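Long-range contacts in nicking enzyme (Staphylococcus aureus, PDB 4HTE), which probably nicks plasmid DNA at the origin of transfer as a conjugative relaxase of the MobA/MobL family, this chain being its C-terminal helical domain: residues A[86-91]-A[115-120]; A[109-114]-A[134-139]. One frame throughout, in Å; residues are numbered along the deposited sequence.

Contact 1: A[86-91]-A[115-120]; sequences EVFEKQ and ITRTIL
The side-chain amide of Gln-91 meets Arg-117 through OE1 and Leu-120 through NE2. Its NE2 is held by a hydrogen bond to the backbone O of Ala-16. Its OE1 lies 3.7 Å from NH1 of Arg-117, near the guanidinium plane and at its edge. That is too long for a hydrogen bond, and the amide is steeply turned against the guanidinium. The contact is a helix-helix crossing in the middle helical domain of the C-terminal part of the enzyme. Helix 64-99 meets helix 109-122 here, with segment axes 10.2 Å apart at closest approach and 75° between their directions.

Gln-91 spans the gap because its CG is anti to the backbone N (chi1 -177°) and the chain stays extended beyond it. On the way its CG passes CG2 of Thr-116 at 4.2 Å. The Thr-116 hydroxyl bonds to the O of Lys-112 in its own helix; CG2, anti to the backbone N, meets Gln-91. The end of the amide also reaches CD1 of Leu-120, from the opposite direction.

Phe-88 and Arg-117 make the other half of the contact. The Arg-117 chain is bent at chi2 and chi3, which lays its outer part over one face of the Phe-88 ring. CD stands over the ring centre in a CH-pi contact, 4.1 Å from the centroid. The guanidinium continues toward the rim, nearly parallel to the ring, with planes 17° apart. Pro-41 of helix 41-58 touches both side chains. No hydrogen bond joins the two segments. The approach of Arg-117 to the ring is closest at NE, which lies 3.7 Å from CZ of Phe-88.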
loop_
_atom_site.group_PDB
_atom_site.type_symbol
_atom_site.label_atom_id
_atom_site.label_comp_id
_atom_site.label_asym_id
_atom_site.label_seq_id
_atom_site.Cartn_x
_atom_site.Cartn_y
_atom_site.Cartn_z
ATOM N N GLU A 86 -20.457 -12.824 10.169
ATOM C CA GLU A 86 -21.861 -12.784 10.569
ATOM C C GLU A 86 -21.974 -12.401 12.038
ATOM O O GLU A 86 -22.879 -11.667 12.434
ATOM C CB GLU A 86 -22.525 -14.144 10.333
ATOM C CG GLU A 86 -22.630 -14.541 8.865
ATOM C CD GLU A 86 -23.113 -15.969 8.675
ATOM O OE1 GLU A 86 -23.320 -16.671 9.688
ATOM O OE2 GLU A 86 -23.287 -16.389 7.509
ATOM N N VAL A 87 -21.042 -12.908 12.840
ATOM C CA VAL A 87 -21.000 -12.600 14.261
ATOM C C VAL A 87 -20.752 -11.114 14.485
ATOM O O VAL A 87 -21.445 -10.471 15.276
ATOM C CB VAL A 87 -19.885 -13.388 14.965
ATOM C CG1 VAL A 87 -19.708 -12.894 16.391
ATOM C CG2 VAL A 87 -20.194 -14.874 14.945
ATOM N N PHE A 88 -19.756 -10.579 13.789
ATOM C CA PHE A 88 -19.391 -9.174 13.928
ATOM C C PHE A 88 -20.515 -8.247 13.478
ATOM O O PHE A 88 -20.760 -7.209 14.095
ATOM C CB PHE A 88 -18.127 -8.870 13.121
ATOM C CG PHE A 88 -16.852 -9.327 13.783
ATOM C CD1 PHE A 88 -16.877 -10.015 14.988
ATOM C CD2 PHE A 88 -15.624 -9.056 13.199
ATOM C CE1 PHE A 88 -15.703 -10.429 15.589
ATOM C CE2 PHE A 88 -14.448 -9.468 13.801
ATOM C CZ PHE A 88 -14.490 -10.154 14.997
ATOM N N GLU A 89 -21.195 -8.626 12.402
ATOM C CA GLU A 89 -22.249 -7.797 11.832
ATOM C C GLU A 89 -23.382 -7.606 12.836
ATOM O O GLU A 89 -23.915 -6.506 12.979
ATOM C CB GLU A 89 -22.781 -8.432 10.545
ATOM C CG GLU A 89 -23.218 -7.428 9.488
ATOM C CD GLU A 89 -23.261 -8.028 8.094
ATOM O OE1 GLU A 89 -23.330 -9.270 7.980
ATOM O OE2 GLU A 89 -23.215 -7.256 7.112
ATOM N N LYS A 90 -23.740 -8.680 13.533
ATOM C CA LYS A 90 -24.782 -8.617 14.550
ATOM C C LYS A 90 -24.372 -7.680 15.680
ATOM O O LYS A 90 -25.141 -6.809 16.085
ATOM C CB LYS A 90 -25.071 -10.010 15.114
ATOM C CG LYS A 90 -25.703 -10.966 14.121
ATOM C CD LYS A 90 -25.929 -12.334 14.740
ATOM C CE LYS A 90 -26.592 -13.269 13.750
ATOM N NZ LYS A 90 -26.821 -14.616 14.325
ATOM N N GLN A 91 -23.152 -7.856 16.179
ATOM C CA GLN A 91 -22.657 -7.057 17.292
ATOM C C GLN A 91 -22.607 -5.573 16.943
ATOM O O GLN A 91 -22.910 -4.721 17.780
ATOM C CB GLN A 91 -21.267 -7.530 17.708
ATOM C CG GLN A 91 -20.716 -6.799 18.914
ATOM C CD GLN A 91 -19.360 -7.318 19.329
ATOM O OE1 GLN A 91 -18.795 -8.198 18.681
ATOM N NE2 GLN A 91 -18.830 -6.775 20.412
ATOM N N ILE A 115 -15.540 -0.087 13.195
ATOM C CA ILE A 115 -15.726 0.921 14.229
ATOM C C ILE A 115 -16.162 0.279 15.539
ATOM O O ILE A 115 -15.610 0.569 16.597
ATOM C CB ILE A 115 -16.773 1.965 13.807
ATOM C CG1 ILE A 115 -16.319 2.673 12.528
ATOM C CG2 ILE A 115 -17.004 2.966 14.928
ATOM C CD1 ILE A 115 -17.192 3.831 12.109
ATOM N N THR A 116 -17.157 -0.596 15.455
ATOM C CA THR A 116 -17.672 -1.295 16.623
ATOM C C THR A 116 -16.544 -1.969 17.392
ATOM O O THR A 116 -16.429 -1.816 18.605
ATOM C CB THR A 116 -18.698 -2.370 16.220
ATOM O OG1 THR A 116 -19.887 -1.740 15.726
ATOM C CG2 THR A 116 -19.054 -3.256 17.411
ATOM N N ARG A 117 -15.711 -2.710 16.670
ATOM C CA ARG A 117 -14.655 -3.502 17.283
ATOM C C ARG A 117 -13.543 -2.643 17.873
ATOM O O ARG A 117 -12.925 -3.013 18.870
ATOM C CB ARG A 117 -14.072 -4.458 16.247
ATOM C CG ARG A 117 -15.057 -5.514 15.780
ATOM C CD ARG A 117 -15.342 -6.521 16.880
ATOM N NE ARG A 117 -14.138 -7.254 17.254
ATOM C CZ ARG A 117 -14.078 -8.163 18.221
ATOM N NH1 ARG A 117 -15.154 -8.463 18.935
ATOM N NH2 ARG A 117 -12.930 -8.774 18.475
ATOM N N THR A 118 -13.289 -1.497 17.253
ATOM C CA THR A 118 -12.221 -0.617 17.704
ATOM C C THR A 118 -12.619 0.090 18.995
ATOM O O THR A 118 -11.801 0.249 19.900
ATOM C CB THR A 118 -11.871 0.432 16.635
ATOM O OG1 THR A 118 -12.535 0.108 15.409
ATOM C CG2 THR A 118 -10.368 0.470 16.394
ATOM N N ILE A 119 -13.880 0.505 19.079
ATOM C CA ILE A 119 -14.379 1.197 20.264
ATOM C C ILE A 119 -14.308 0.310 21.503
ATOM O O ILE A 119 -14.048 0.794 22.605
ATOM C CB ILE A 119 -15.838 1.647 20.082
ATOM C CG1 ILE A 119 -15.946 2.700 18.977
ATOM C CG2 ILE A 119 -16.383 2.202 21.389
ATOM C CD1 ILE A 119 -15.693 4.121 19.442
ATOM N N LEU A 120 -14.543 -0.986 21.324
ATOM C CA LEU A 120 -14.626 -1.904 22.454
ATOM C C LEU A 120 -13.266 -2.239 23.059
ATOM O O LEU A 120 -13.127 -2.297 24.283
ATOM C CB LEU A 120 -15.324 -3.200 22.042
ATOM C CG LEU A 120 -16.724 -3.064 21.446
ATOM C CD1 LEU A 120 -17.554 -4.293 21.759
ATOM C CD2 LEU A 120 -17.425 -1.807 21.940
#

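Contact 2: A[109-114]-A[134-139]; sequences DDEKIF and DIVKEK
Phe-114, buried among several neighbours that include Lys-139, is the tightly packed part of this contact. Its ring reaches across from helix 109-122, with CG anti to the backbone N (chi1 -174°). CB of Lys-139 sits over one face of the ring in a CH-pi contact, though its modelled closeness is doubtful. The two side chains lie alongside and point opposite ways. The lysine chain therefore runs back along the phenylalanine, and its CE lies 3.9 Å from CB of Phe-114. CD1 of Ile-135 makes an apolar contact with the same ring obliquely, 3.4 Å from CE2 of Phe-114. Pro-41 and Ile-42 of helix 41-58 also touch Phe-114, so a third helix takes part in burying it. Glu-138 forms a polar margin beside the ring, its OE2 lying 4.4 Å from CZ of Phe-114 and forming a salt bridge with Lys-142.

This is a near-perpendicular helix-helix crossing between helix 109-122 and helix 130-152, with segment axes 9.9 Å apart and 103° between their directions.

Toward the start of helix 109-122 the packing is looser and more polar. Glu-111 lends its aliphatic part, with CG 3.7 Å from CG2 of Val-136. Its carboxylate turns to its own helix start, where OE1 accepts a hydrogen bond from N of Ser-108. Asp-110 is exposed to solvent. NZ of Lys-139 passes 3.7 Å from CB of Asp-110 but stays 5.1 Å from its OD2, so no salt bridge forms between them. The ammonium group pairs instead with Glu-143, one turn further along its own helix.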
loop_
_atom_site.group_PDB
_atom_site.type_symbol
_atom_site.label_atom_id
_atom_site.label_comp_id
_atom_site.label_asym_id
_atom_site.label_seq_id
_atom_site.Cartn_x
_atom_site.Cartn_y
_atom_site.Cartn_z
ATOM N N ASP A 109 -21.799 -1.802 6.465
ATOM C CA ASP A 109 -21.682 -2.924 7.388
ATOM C C ASP A 109 -20.228 -3.174 7.770
ATOM O O ASP A 109 -19.903 -3.295 8.950
ATOM C CB ASP A 109 -22.294 -4.180 6.770
ATOM C CG ASP A 109 -23.788 -4.047 6.551
ATOM O OD1 ASP A 109 -24.287 -2.902 6.550
ATOM O OD2 ASP A 109 -24.463 -5.084 6.376
ATOM N N ASP A 110 -19.352 -3.250 6.772
ATOM C CA ASP A 110 -17.929 -3.430 7.033
ATOM C C ASP A 110 -17.397 -2.304 7.907
ATOM O O ASP A 110 -16.755 -2.550 8.929
ATOM C CB ASP A 110 -17.143 -3.497 5.725
ATOM C CG ASP A 110 -17.109 -4.894 5.141
ATOM O OD1 ASP A 110 -17.200 -5.865 5.921
ATOM O OD2 ASP A 110 -16.992 -5.021 3.904
ATOM N N GLU A 111 -17.667 -1.068 7.502
ATOM C CA GLU A 111 -17.230 0.092 8.264
ATOM C C GLU A 111 -17.714 -0.008 9.708
ATOM O O GLU A 111 -16.927 0.128 10.642
ATOM C CB GLU A 111 -17.737 1.379 7.614
ATOM C CG GLU A 111 -17.044 1.716 6.302
ATOM C CD GLU A 111 -17.686 2.882 5.578
ATOM O OE1 GLU A 111 -18.736 3.369 6.047
ATOM O OE2 GLU A 111 -17.141 3.314 4.539
ATOM N N LYS A 112 -19.007 -0.261 9.885
ATOM C CA LYS A 112 -19.585 -0.409 11.215
ATOM C C LYS A 112 -18.797 -1.416 12.045
ATOM O O LYS A 112 -18.338 -1.103 13.141
ATOM C CB LYS A 112 -21.043 -0.857 11.117
ATOM C CG LYS A 112 -22.007 0.237 10.698
ATOM C CD LYS A 112 -23.400 -0.327 10.479
ATOM C CE LYS A 112 -24.406 0.764 10.161
ATOM N NZ LYS A 112 -25.660 0.214 9.572
ATOM N N ILE A 113 -18.646 -2.625 11.514
ATOM C CA ILE A 113 -17.917 -3.682 12.201
ATOM C C ILE A 113 -16.560 -3.185 12.683
ATOM O O ILE A 113 -16.190 -3.388 13.840
ATOM C CB ILE A 113 -17.702 -4.891 11.282
ATOM C CG1 ILE A 113 -19.033 -5.593 11.016
ATOM C CG2 ILE A 113 -16.719 -5.863 11.912
ATOM C CD1 ILE A 113 -19.017 -6.479 9.797
ATOM N N PHE A 114 -15.820 -2.536 11.790
ATOM C CA PHE A 114 -14.507 -2.005 12.132
ATOM C C PHE A 114 -14.612 -1.033 13.301
ATOM O O PHE A 114 -13.874 -1.142 14.279
ATOM C CB PHE A 114 -13.880 -1.303 10.926
ATOM C CG PHE A 114 -12.459 -0.861 11.151
ATOM C CD1 PHE A 114 -11.414 -1.766 11.051
ATOM C CD2 PHE A 114 -12.167 0.459 11.456
ATOM C CE1 PHE A 114 -10.106 -1.366 11.256
ATOM C CE2 PHE A 114 -10.858 0.865 11.661
ATOM C CZ PHE A 114 -9.829 -0.049 11.560
ATOM N N ASP A 134 -13.496 9.989 11.880
ATOM C CA ASP A 134 -12.044 9.823 11.844
ATOM C C ASP A 134 -11.626 8.356 11.891
ATOM O O ASP A 134 -10.687 7.947 11.209
ATOM C CB ASP A 134 -11.402 10.577 13.011
ATOM C CG ASP A 134 -11.247 12.061 12.736
ATOM O OD1 ASP A 134 -10.871 12.422 11.599
ATOM O OD2 ASP A 134 -11.499 12.863 13.660
ATOM N N ILE A 135 -12.323 7.565 12.698
ATOM C CA ILE A 135 -11.951 6.169 12.894
ATOM C C ILE A 135 -12.031 5.391 11.579
ATOM O O ILE A 135 -11.224 4.496 11.334
ATOM C CB ILE A 135 -12.831 5.498 13.973
ATOM C CG1 ILE A 135 -12.165 4.226 14.507
ATOM C CG2 ILE A 135 -14.207 5.203 13.424
ATOM C CD1 ILE A 135 -12.478 2.969 13.719
ATOM N N VAL A 136 -12.992 5.738 10.728
ATOM C CA VAL A 136 -13.131 5.073 9.434
ATOM C C VAL A 136 -11.904 5.359 8.572
ATOM O O VAL A 136 -11.404 4.477 7.874
ATOM C CB VAL A 136 -14.412 5.517 8.690
ATOM C CG1 VAL A 136 -14.076 6.412 7.499
ATOM C CG2 VAL A 136 -15.207 4.301 8.236
ATOM N N LYS A 137 -11.426 6.597 8.633
ATOM C CA LYS A 137 -10.222 6.998 7.918
ATOM C C LYS A 137 -9.089 6.038 8.258
ATOM O O LYS A 137 -8.228 5.758 7.426
ATOM C CB LYS A 137 -9.838 8.428 8.307
ATOM C CG LYS A 137 -8.661 9.017 7.547
ATOM C CD LYS A 137 -8.209 10.326 8.185
ATOM C CE LYS A 137 -7.124 11.011 7.377
ATOM N NZ LYS A 137 -7.659 11.608 6.120
ATOM N N GLU A 138 -9.096 5.536 9.489
ATOM C CA GLU A 138 -8.063 4.619 9.948
ATOM C C GLU A 138 -8.130 3.299 9.185
ATOM O O GLU A 138 -7.109 2.794 8.723
ATOM C CB GLU A 138 -8.204 4.364 11.451
ATOM C CG GLU A 138 -7.077 3.547 12.060
ATOM C CD GLU A 138 -7.293 3.283 13.541
ATOM O OE1 GLU A 138 -7.782 4.192 14.245
ATOM O OE2 GLU A 138 -6.980 2.163 13.999
ATOM N N LYS A 139 -9.331 2.741 9.056
ATOM C CA LYS A 139 -9.504 1.477 8.343
ATOM C C LYS A 139 -9.136 1.646 6.876
ATOM O O LYS A 139 -8.448 0.809 6.296
ATOM C CB LYS A 139 -10.945 0.967 8.453
ATOM C CG LYS A 139 -11.766 1.147 7.178
ATOM C CD LYS A 139 -13.107 0.440 7.253
ATOM C CE LYS A 139 -12.943 -1.063 7.118
ATOM N NZ LYS A 139 -13.933 -1.644 6.167
#

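How the contacts relate
Both contacts use helix 109-122, which packs against helix 64-99 in contact 1 and against helix 130-152 in contact 2. Their centres are about 10 Å apart. Contact 1 is the more buried of the two; contact 2 is partly buried and has an exposed edge. Each sets a basic side chain's aliphatic carbon over a phenylalanine face, but their charged ends differ: Arg-117 keeps its guanidinium by the ring, whereas Lys-139 carries its ammonium toward the acidic, more exposed side. Packing joins them directly. CB of Phe-88 meets CG2 of Ile-113 at 3.5 Å, and Ile-135 touches Ile-115. Both lie away from the calcium-binding residues Asp-320 and Asp-328.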